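Local coordinates for protein lactaldehyde dehydrogenase (PDB 2ILU) that catalyses the irreversible NAD-dependent oxidation of L-lactaldehyde, formed in fucose and rhamnose breakdown, to L-lactate, and also oxidises glycolaldehyde, at residues 40-45 and 206-211; 325-330 and 362-367. One frame throughout, in Å; residues are numbered along the deposited sequence.

Contact 1. Residues 40-45 and 206-211. With NDP (NADPH dihydro-nicotinamide-adenine-dinucleotide phosphate), chain D.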
loop_
_atom_site.group_PDB
_atom_site.type_symbol
_atom_site.label_atom_id
_atom_site.label_comp_id
_atom_site.label_asym_id
_atom_site.label_seq_id
_atom_site.Cartn_x
_atom_site.Cartn_y
_atom_site.Cartn_z
ATOM N N ASP A 40 1.493 -1.970 -46.352
ATOM C CA ASP A 40 1.414 -3.358 -45.930
ATOM C C ASP A 40 2.743 -3.707 -45.248
ATOM O O ASP A 40 3.453 -4.612 -45.690
ATOM C CB ASP A 40 1.184 -4.276 -47.134
ATOM C CG ASP A 40 0.961 -5.726 -46.730
ATOM O OD1 ASP A 40 -0.039 -6.012 -46.042
ATOM O OD2 ASP A 40 1.788 -6.588 -47.099
ATOM N N GLY A 41 3.060 -2.921 -44.221
ATOM C CA GLY A 41 4.288 -3.062 -43.465
ATOM C C GLY A 41 4.794 -4.452 -43.186
ATOM O O GLY A 41 4.033 -5.412 -43.090
ATOM N N GLN A 42 6.105 -4.548 -43.053
ATOM C CA GLN A 42 6.745 -5.813 -42.772
ATOM C C GLN A 42 7.643 -5.773 -41.516
ATOM O O GLN A 42 7.933 -4.684 -41.008
ATOM C CB GLN A 42 7.575 -6.249 -43.982
ATOM C CG GLN A 42 6.766 -6.395 -45.264
ATOM C CD GLN A 42 5.749 -7.520 -45.189
ATOM O OE1 GLN A 42 6.103 -8.670 -44.930
ATOM N NE2 GLN A 42 4.478 -7.194 -45.420
ATOM N N ALA A 43 8.056 -6.935 -41.032
ATOM C CA ALA A 43 8.910 -6.983 -39.866
ATOM C C ALA A 43 9.988 -5.871 -39.856
ATOM O O ALA A 43 10.071 -5.137 -38.869
ATOM C CB ALA A 43 9.568 -8.361 -39.764
ATOM N N GLU A 44 10.767 -5.743 -40.930
ATOM C CA GLU A 44 11.812 -4.721 -40.975
ATOM C C GLU A 44 11.313 -3.320 -40.573
ATOM O O GLU A 44 12.064 -2.566 -39.950
ATOM C CB GLU A 44 12.455 -4.678 -42.360
ATOM C CG GLU A 44 11.526 -4.260 -43.479
ATOM C CD GLU A 44 11.954 -4.832 -44.821
ATOM O OE1 GLU A 44 13.151 -4.706 -45.167
ATOM O OE2 GLU A 44 11.091 -5.407 -45.531
ATOM N N ASP A 45 10.073 -2.998 -40.925
ATOM C CA ASP A 45 9.494 -1.724 -40.538
ATOM C C ASP A 45 9.345 -1.640 -39.004
ATOM O O ASP A 45 9.738 -0.641 -38.403
ATOM C CB ASP A 45 8.127 -1.550 -41.199
ATOM C CG ASP A 45 8.209 -1.551 -42.712
ATOM O OD1 ASP A 45 8.947 -0.706 -43.267
ATOM O OD2 ASP A 45 7.537 -2.394 -43.342
ATOM N N LEU A 206 2.227 0.754 -39.388
ATOM C CA LEU A 206 1.067 0.193 -40.064
ATOM C C LEU A 206 1.320 -1.142 -40.785
ATOM O O LEU A 206 2.420 -1.357 -41.281
ATOM C CB LEU A 206 0.528 1.233 -41.047
ATOM C CG LEU A 206 0.286 2.557 -40.329
ATOM C CD1 LEU A 206 -0.018 3.659 -41.321
ATOM C CD2 LEU A 206 -0.857 2.371 -39.362
ATOM N N GLY A 207 0.309 -1.999 -40.831
ATOM C CA GLY A 207 0.454 -3.292 -41.475
ATOM C C GLY A 207 -0.499 -4.318 -40.893
ATOM O O GLY A 207 -1.439 -3.975 -40.176
ATOM N N ARG A 208 -0.262 -5.582 -41.210
ATOM C CA ARG A 208 -1.103 -6.663 -40.714
ATOM C C ARG A 208 -0.569 -7.323 -39.427
ATOM O O ARG A 208 0.625 -7.210 -39.155
ATOM C CB ARG A 208 -1.285 -7.719 -41.813
ATOM C CG ARG A 208 -2.096 -7.208 -43.001
ATOM C CD ARG A 208 -2.231 -8.217 -44.146
ATOM N NE ARG A 208 -0.948 -8.520 -44.770
ATOM C CZ ARG A 208 -0.260 -9.641 -44.565
ATOM N NH1 ARG A 208 -0.738 -10.578 -43.751
ATOM N NH2 ARG A 208 0.912 -9.818 -45.166
ATOM N N GLY A 209 -1.440 -7.986 -38.669
ATOM C CA GLY A 209 -1.023 -8.637 -37.440
ATOM C C GLY A 209 -0.005 -9.738 -37.664
ATOM O O GLY A 209 0.983 -9.841 -36.927
ATOM N N GLU A 210 -0.238 -10.559 -38.686
ATOM C CA GLU A 210 0.676 -11.657 -38.997
ATOM C C GLU A 210 2.086 -11.189 -39.395
ATOM O O GLU A 210 3.035 -11.949 -39.261
ATOM C CB GLU A 210 0.102 -12.528 -40.118
ATOM C CG GLU A 210 -1.323 -13.010 -39.872
ATOM C CD GLU A 210 -2.331 -11.871 -39.891
ATOM O OE1 GLU A 210 -2.322 -11.085 -40.861
ATOM O OE2 GLU A 210 -3.134 -11.758 -38.945
ATOM N N THR A 211 2.199 -9.958 -39.870
ATOM C CA THR A 211 3.483 -9.409 -40.273
ATOM C C THR A 211 4.078 -8.429 -39.238
ATOM O O THR A 211 5.019 -8.786 -38.530
ATOM C CB THR A 211 3.356 -8.685 -41.636
ATOM O OG1 THR A 211 2.229 -7.796 -41.604
ATOM C CG2 THR A 211 3.173 -9.701 -42.766
HETATM P PA NDP D . -8.095 -9.720 -33.500
HETATM O O1A NDP D . -7.849 -10.920 -32.672
HETATM O O2A NDP D . -8.368 -9.889 -34.935
HETATM O O5B NDP D . -6.851 -8.810 -33.242
HETATM C C5B NDP D . -6.800 -7.514 -33.852
HETATM C C4B NDP D . -5.437 -6.901 -33.552
HETATM O O4B NDP D . -4.526 -8.064 -33.329
HETATM C C3B NDP D . -4.934 -6.238 -34.790
HETATM O O3B NDP D . -3.914 -5.283 -34.470
HETATM C C2B NDP D . -4.428 -7.429 -35.530
HETATM O O2B NDP D . -3.819 -7.182 -36.762
HETATM C C1B NDP D . -3.598 -8.093 -34.458
HETATM N N9A NDP D . -3.273 -9.492 -34.751
HETATM C C8A NDP D . -4.077 -10.401 -35.421
HETATM N N7A NDP D . -3.490 -11.574 -35.631
HETATM C C5A NDP D . -2.265 -11.428 -35.075
HETATM C C6A NDP D . -1.167 -12.336 -34.968
HETATM N N6A NDP D . -1.199 -13.571 -35.456
HETATM N N1A NDP D . -0.051 -11.859 -34.328
HETATM C C2A NDP D . 0.017 -10.610 -33.818
HETATM N N3A NDP D . -0.976 -9.669 -33.868
HETATM C C4A NDP D . -2.113 -10.137 -34.513
HETATM O O3 NDP D . -9.275 -8.851 -32.822
HETATM P PN NDP D . -10.397 -7.829 -33.287
HETATM O O1N NDP D . -9.875 -7.018 -34.417
HETATM O O2N NDP D . -10.791 -7.100 -32.045
HETATM O O5D NDP D . -11.686 -8.696 -33.732
HETATM C C5D NDP D . -11.613 -9.813 -34.661
HETATM C C4D NDP D . -11.912 -9.368 -36.072
HETATM O O4D NDP D . -10.747 -9.563 -36.938
HETATM C C3D NDP D . -13.050 -10.106 -36.800
HETATM O O3D NDP D . -14.338 -9.739 -36.384
HETATM C C2D NDP D . -12.714 -9.831 -38.261
HETATM O O2D NDP D . -13.299 -8.587 -38.648
HETATM C C1D NDP D . -11.176 -9.825 -38.270
HETATM N N1N NDP D . -10.556 -11.120 -38.776
HETATM C C2N NDP D . -10.292 -11.235 -40.132
HETATM C C3N NDP D . -9.726 -12.387 -40.686
HETATM C C7N NDP D . -9.433 -12.522 -42.183
HETATM O O7N NDP D . -10.309 -12.224 -43.000
HETATM N N7N NDP D . -8.204 -12.960 -42.517
HETATM C C4N NDP D . -9.405 -13.498 -39.808
HETATM C C5N NDP D . -9.674 -13.378 -38.422
HETATM C C6N NDP D . -10.239 -12.219 -37.899
HETATM P P2B NDP D . -4.746 -6.887 -38.063
HETATM O O1X NDP D . -5.460 -5.597 -37.813
HETATM O O2X NDP D . -3.731 -6.865 -39.172
HETATM O O3X NDP D . -5.685 -8.064 -38.173
HETATM O O HOH W 1 1.326 -6.036 -43.427
#

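Contact 2. Residues 325-330 and 362-367. With NDP (NADPH dihydro-nicotinamide-adenine-dinucleotide phosphate), chain D.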
loop_
_atom_site.group_PDB
_atom_site.type_symbol
_atom_site.label_atom_id
_atom_site.label_comp_id
_atom_site.label_asym_id
_atom_site.label_seq_id
_atom_site.Cartn_x
_atom_site.Cartn_y
_atom_site.Cartn_z
ATOM N N MET A 325 -27.272 2.176 -33.659
ATOM C CA MET A 325 -26.354 1.155 -34.119
ATOM C C MET A 325 -25.796 1.366 -35.538
ATOM O O MET A 325 -26.572 1.575 -36.475
ATOM C CB MET A 325 -27.053 -0.199 -34.044
ATOM C CG MET A 325 -26.251 -1.370 -34.561
ATOM S SD MET A 325 -27.320 -2.808 -34.663
ATOM C CE MET A 325 -27.711 -3.030 -32.913
ATOM N N GLY A 326 -24.475 1.322 -35.663
ATOM C CA GLY A 326 -23.855 1.482 -36.959
ATOM C C GLY A 326 -23.702 0.095 -37.547
ATOM O O GLY A 326 -24.289 -0.860 -37.034
ATOM N N PRO A 327 -22.924 -0.057 -38.624
ATOM C CA PRO A 327 -22.742 -1.378 -39.230
ATOM C C PRO A 327 -21.626 -2.179 -38.525
ATOM O O PRO A 327 -20.994 -1.656 -37.609
ATOM C CB PRO A 327 -22.354 -1.032 -40.656
ATOM C CG PRO A 327 -21.493 0.182 -40.448
ATOM C CD PRO A 327 -22.308 0.992 -39.457
ATOM N N LEU A 328 -21.418 -3.422 -38.944
ATOM C CA LEU A 328 -20.346 -4.227 -38.392
ATOM C C LEU A 328 -19.004 -3.861 -39.070
ATOM O O LEU A 328 -19.032 -3.329 -40.186
ATOM C CB LEU A 328 -20.643 -5.710 -38.583
ATOM C CG LEU A 328 -21.897 -6.211 -37.864
ATOM C CD1 LEU A 328 -22.067 -7.706 -38.124
ATOM C CD2 LEU A 328 -21.783 -5.934 -36.373
ATOM N N ILE A 329 -17.880 -4.140 -38.420
ATOM C CA ILE A 329 -16.579 -3.776 -38.966
ATOM C C ILE A 329 -16.252 -4.297 -40.396
ATOM O O ILE A 329 -15.473 -3.649 -41.102
ATOM C CB ILE A 329 -15.451 -4.205 -37.992
ATOM C CG1 ILE A 329 -14.141 -3.498 -38.354
ATOM C CG2 ILE A 329 -15.303 -5.717 -38.007
ATOM C CD1 ILE A 329 -14.182 -1.986 -38.203
ATOM N N ASN A 330 -16.829 -5.421 -40.807
ATOM C CA ASN A 330 -16.544 -5.943 -42.140
ATOM C C ASN A 330 -17.328 -7.196 -42.544
ATOM O O ASN A 330 -18.024 -7.775 -41.713
ATOM C CB ASN A 330 -15.056 -6.250 -42.269
ATOM C CG ASN A 330 -14.566 -7.191 -41.189
ATOM O OD1 ASN A 330 -15.095 -8.296 -41.018
ATOM N ND2 ASN A 330 -13.548 -6.758 -40.447
ATOM N N GLY A 362 -22.794 -1.939 -47.154
ATOM C CA GLY A 362 -22.437 -1.912 -45.747
ATOM C C GLY A 362 -22.708 -3.261 -45.115
ATOM O O GLY A 362 -23.214 -4.166 -45.777
ATOM N N TYR A 363 -22.377 -3.409 -43.838
ATOM C CA TYR A 363 -22.599 -4.671 -43.143
ATOM C C TYR A 363 -23.488 -4.523 -41.901
ATOM O O TYR A 363 -22.963 -4.314 -40.809
ATOM C CB TYR A 363 -21.257 -5.291 -42.743
ATOM C CG TYR A 363 -20.191 -5.091 -43.791
ATOM C CD1 TYR A 363 -19.361 -3.971 -43.759
ATOM C CD2 TYR A 363 -20.069 -5.972 -44.864
ATOM C CE1 TYR A 363 -18.440 -3.725 -44.775
ATOM C CE2 TYR A 363 -19.152 -5.736 -45.888
ATOM C CZ TYR A 363 -18.343 -4.610 -45.838
ATOM O OH TYR A 363 -17.458 -4.350 -46.863
ATOM N N TYR A 364 -24.800 -4.634 -42.074
ATOM C CA TYR A 364 -25.704 -4.482 -40.951
ATOM C C TYR A 364 -26.434 -5.757 -40.502
ATOM O O TYR A 364 -26.713 -6.631 -41.324
ATOM C CB TYR A 364 -26.747 -3.403 -41.258
ATOM C CG TYR A 364 -26.161 -2.068 -41.663
ATOM C CD1 TYR A 364 -25.611 -1.883 -42.931
ATOM C CD2 TYR A 364 -26.153 -0.990 -40.775
ATOM C CE1 TYR A 364 -25.070 -0.661 -43.308
ATOM C CE2 TYR A 364 -25.614 0.236 -41.141
ATOM C CZ TYR A 364 -25.073 0.395 -42.409
ATOM O OH TYR A 364 -24.528 1.604 -42.781
ATOM N N TYR A 365 -26.705 -5.843 -39.207
ATOM C CA TYR A 365 -27.430 -6.961 -38.641
ATOM C C TYR A 365 -28.450 -6.480 -37.599
ATOM O O TYR A 365 -28.065 -5.981 -36.548
ATOM C CB TYR A 365 -26.480 -7.972 -38.004
ATOM C CG TYR A 365 -27.099 -9.345 -37.935
ATOM C CD1 TYR A 365 -27.352 -10.066 -39.100
ATOM C CD2 TYR A 365 -27.491 -9.897 -36.721
ATOM C CE1 TYR A 365 -27.984 -11.299 -39.061
ATOM C CE2 TYR A 365 -28.126 -11.136 -36.668
ATOM C CZ TYR A 365 -28.368 -11.828 -37.844
ATOM O OH TYR A 365 -29.004 -13.045 -37.808
ATOM N N PRO A 366 -29.741 -6.630 -37.883
ATOM C CA PRO A 366 -30.748 -6.173 -36.928
ATOM C C PRO A 366 -30.544 -6.702 -35.500
ATOM O O PRO A 366 -30.105 -7.838 -35.331
ATOM C CB PRO A 366 -32.052 -6.664 -37.547
ATOM C CG PRO A 366 -31.629 -7.942 -38.196
ATOM C CD PRO A 366 -30.332 -7.551 -38.869
ATOM N N PRO A 367 -30.827 -5.877 -34.484
ATOM C CA PRO A 367 -30.662 -6.351 -33.112
ATOM C C PRO A 367 -31.458 -7.673 -33.035
ATOM O O PRO A 367 -32.659 -7.663 -33.286
ATOM C CB PRO A 367 -31.306 -5.242 -32.290
ATOM C CG PRO A 367 -30.977 -4.022 -33.084
ATOM C CD PRO A 367 -31.242 -4.463 -34.511
HETATM P PA NDP D . -8.095 -9.720 -33.500
HETATM O O1A NDP D . -7.849 -10.920 -32.672
HETATM O O2A NDP D . -8.368 -9.889 -34.935
HETATM O O5B NDP D . -6.851 -8.810 -33.242
HETATM C C5B NDP D . -6.800 -7.514 -33.852
HETATM C C4B NDP D . -5.437 -6.901 -33.552
HETATM O O4B NDP D . -4.526 -8.064 -33.329
HETATM C C3B NDP D . -4.934 -6.238 -34.790
HETATM O O3B NDP D . -3.914 -5.283 -34.470
HETATM C C2B NDP D . -4.428 -7.429 -35.530
HETATM O O2B NDP D . -3.819 -7.182 -36.762
HETATM C C1B NDP D . -3.598 -8.093 -34.458
HETATM N N9A NDP D . -3.273 -9.492 -34.751
HETATM C C8A NDP D . -4.077 -10.401 -35.421
HETATM N N7A NDP D . -3.490 -11.574 -35.631
HETATM C C5A NDP D . -2.265 -11.428 -35.075
HETATM C C6A NDP D . -1.167 -12.336 -34.968
HETATM N N6A NDP D . -1.199 -13.571 -35.456
HETATM N N1A NDP D . -0.051 -11.859 -34.328
HETATM C C2A NDP D . 0.017 -10.610 -33.818
HETATM N N3A NDP D . -0.976 -9.669 -33.868
HETATM C C4A NDP D . -2.113 -10.137 -34.513
HETATM O O3 NDP D . -9.275 -8.851 -32.822
HETATM P PN NDP D . -10.397 -7.829 -33.287
HETATM O O1N NDP D . -9.875 -7.018 -34.417
HETATM O O2N NDP D . -10.791 -7.100 -32.045
HETATM O O5D NDP D . -11.686 -8.696 -33.732
HETATM C C5D NDP D . -11.613 -9.813 -34.661
HETATM C C4D NDP D . -11.912 -9.368 -36.072
HETATM O O4D NDP D . -10.747 -9.563 -36.938
HETATM C C3D NDP D . -13.050 -10.106 -36.800
HETATM O O3D NDP D . -14.338 -9.739 -36.384
HETATM C C2D NDP D . -12.714 -9.831 -38.261
HETATM O O2D NDP D . -13.299 -8.587 -38.648
HETATM C C1D NDP D . -11.176 -9.825 -38.270
HETATM N N1N NDP D . -10.556 -11.120 -38.776
HETATM C C2N NDP D . -10.292 -11.235 -40.132
HETATM C C3N NDP D . -9.726 -12.387 -40.686
HETATM C C7N NDP D . -9.433 -12.522 -42.183
HETATM O O7N NDP D . -10.309 -12.224 -43.000
HETATM N N7N NDP D . -8.204 -12.960 -42.517
HETATM C C4N NDP D . -9.405 -13.498 -39.808
HETATM C C5N NDP D . -9.674 -13.378 -38.422
HETATM C C6N NDP D . -10.239 -12.219 -37.899
HETATM P P2B NDP D . -4.746 -6.887 -38.063
HETATM O O1X NDP D . -5.460 -5.597 -37.813
HETATM O O2X NDP D . -3.731 -6.865 -39.172
HETATM O O3X NDP D . -5.685 -8.064 -38.173
#

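Contact 1. Residues 40-45 and 206-211
Asp40 and Arg208 meet edge to edge: Arg208 NE donates to Asp40 OD1 over 3.0 Å, at 157° about the hydrogen, and the carboxylate and guanidinium planes are only 17° apart. The oxygen receives it on its syn lone pair, close to the guanidinium plane, as expected of a salt bridge. Asp40 has its CB pointing away from 206-211, but a chi1 of -175° swings the carboxylate back to Arg208. Arg208 NH1 also makes a weak second bridge to Glu210 OE1, so one guanidinium serves two acids. A lysine in place of Arg208 would probably be unable to serve both, leaving Asp40 or Glu210 without its charged mate.

Thr211 packs beside this pair, its OG1 over the centre of one guanidinium face, 4.2 Å above the plane of Arg208. The same OG1 sits 3.3 Å from Gly41 O and donates to Arg208 O over 3.0 Å, while CG2 lies 3.8 Å from Gln42 OE1. Gln42 folds back through a bent chi2, and its NE2 gives a hydrogen bond of 2.8 Å to Asp40 O, which fixes the rotation of the amide. A water linking Arg208 N, Thr211 OG1 and, weakly, Asp40 OD1 completes the polar seam.

In the NAD-binding domain, Gly209 N at the start of helix 209-218 donates to NDP O2X at 2.6 Å, gripping the 2'-phosphate that NAD lacks, a bond particular to the NADPH complex. Gln42 precedes helix 43-62, so the contact joins two helix beginnings, with Ile24 of strand 23-27 touching both Asp40 and Arg208 and strand 34-39 leading into Asp40.

Contact 2. Residues 325-330 and 362-367
Pro327 lays its CB over the face of the Tyr364 ring, 3.5 Å from the centroid and 14° off the normal, a CH-pi contact in which the two side chains run side by side. Next to it, Leu328 N donates to Tyr363 O over 2.6 Å, and the angle of 176° at the hydrogen makes the bond almost straight. The Tyr363 ring takes the backbone of Asn330 on one face, its centroid 4.0 Å from Asn330 CA. At the far end Met325, extended to SD and then turned at chi3 (-64°), sets CE 3.4 Å from Pro367 CG.

Segment 325-330 leads into helix 331-346, for which Asn330 is the N-cap, its OD1 bonded to Ala333 N. In this aldehyde dehydrogenase the same side chain reaches the cofactor: Asn330 ND2 donates to NDP O2D, a ribose hydroxyl on the nicotinamide side, at 2.6 Å.

In the second shell, Ala331 and Leu334 of that helix touch Tyr363, whereas Val337 and Val341 touch Tyr365. Gly326 O accepts from Ser281 OG, and Glu32 OE1 takes the N-H of Gly362.

How the contacts relate
Both contacts reach the same NDP molecule from separate places, their centres about 28 Å apart and their nearest atoms about 12 Å apart, without touching. Contact 1 is only partly buried and its chemistry is ionic and water-mediated, centred on a salt-bridge network; contact 2 is buried and rests on proline, tyrosine and methionine packing plus one backbone hydrogen bond. They share no helix or strand: contact 1 brings together the starts of helices 43-62 and 209-218, whereas contact 2 pairs two loops, one running into helix 331-346. The ligand atoms differ too: a phosphate oxygen meets a backbone N-H in the first and a ribose hydroxyl meets a side-chain amide in the second.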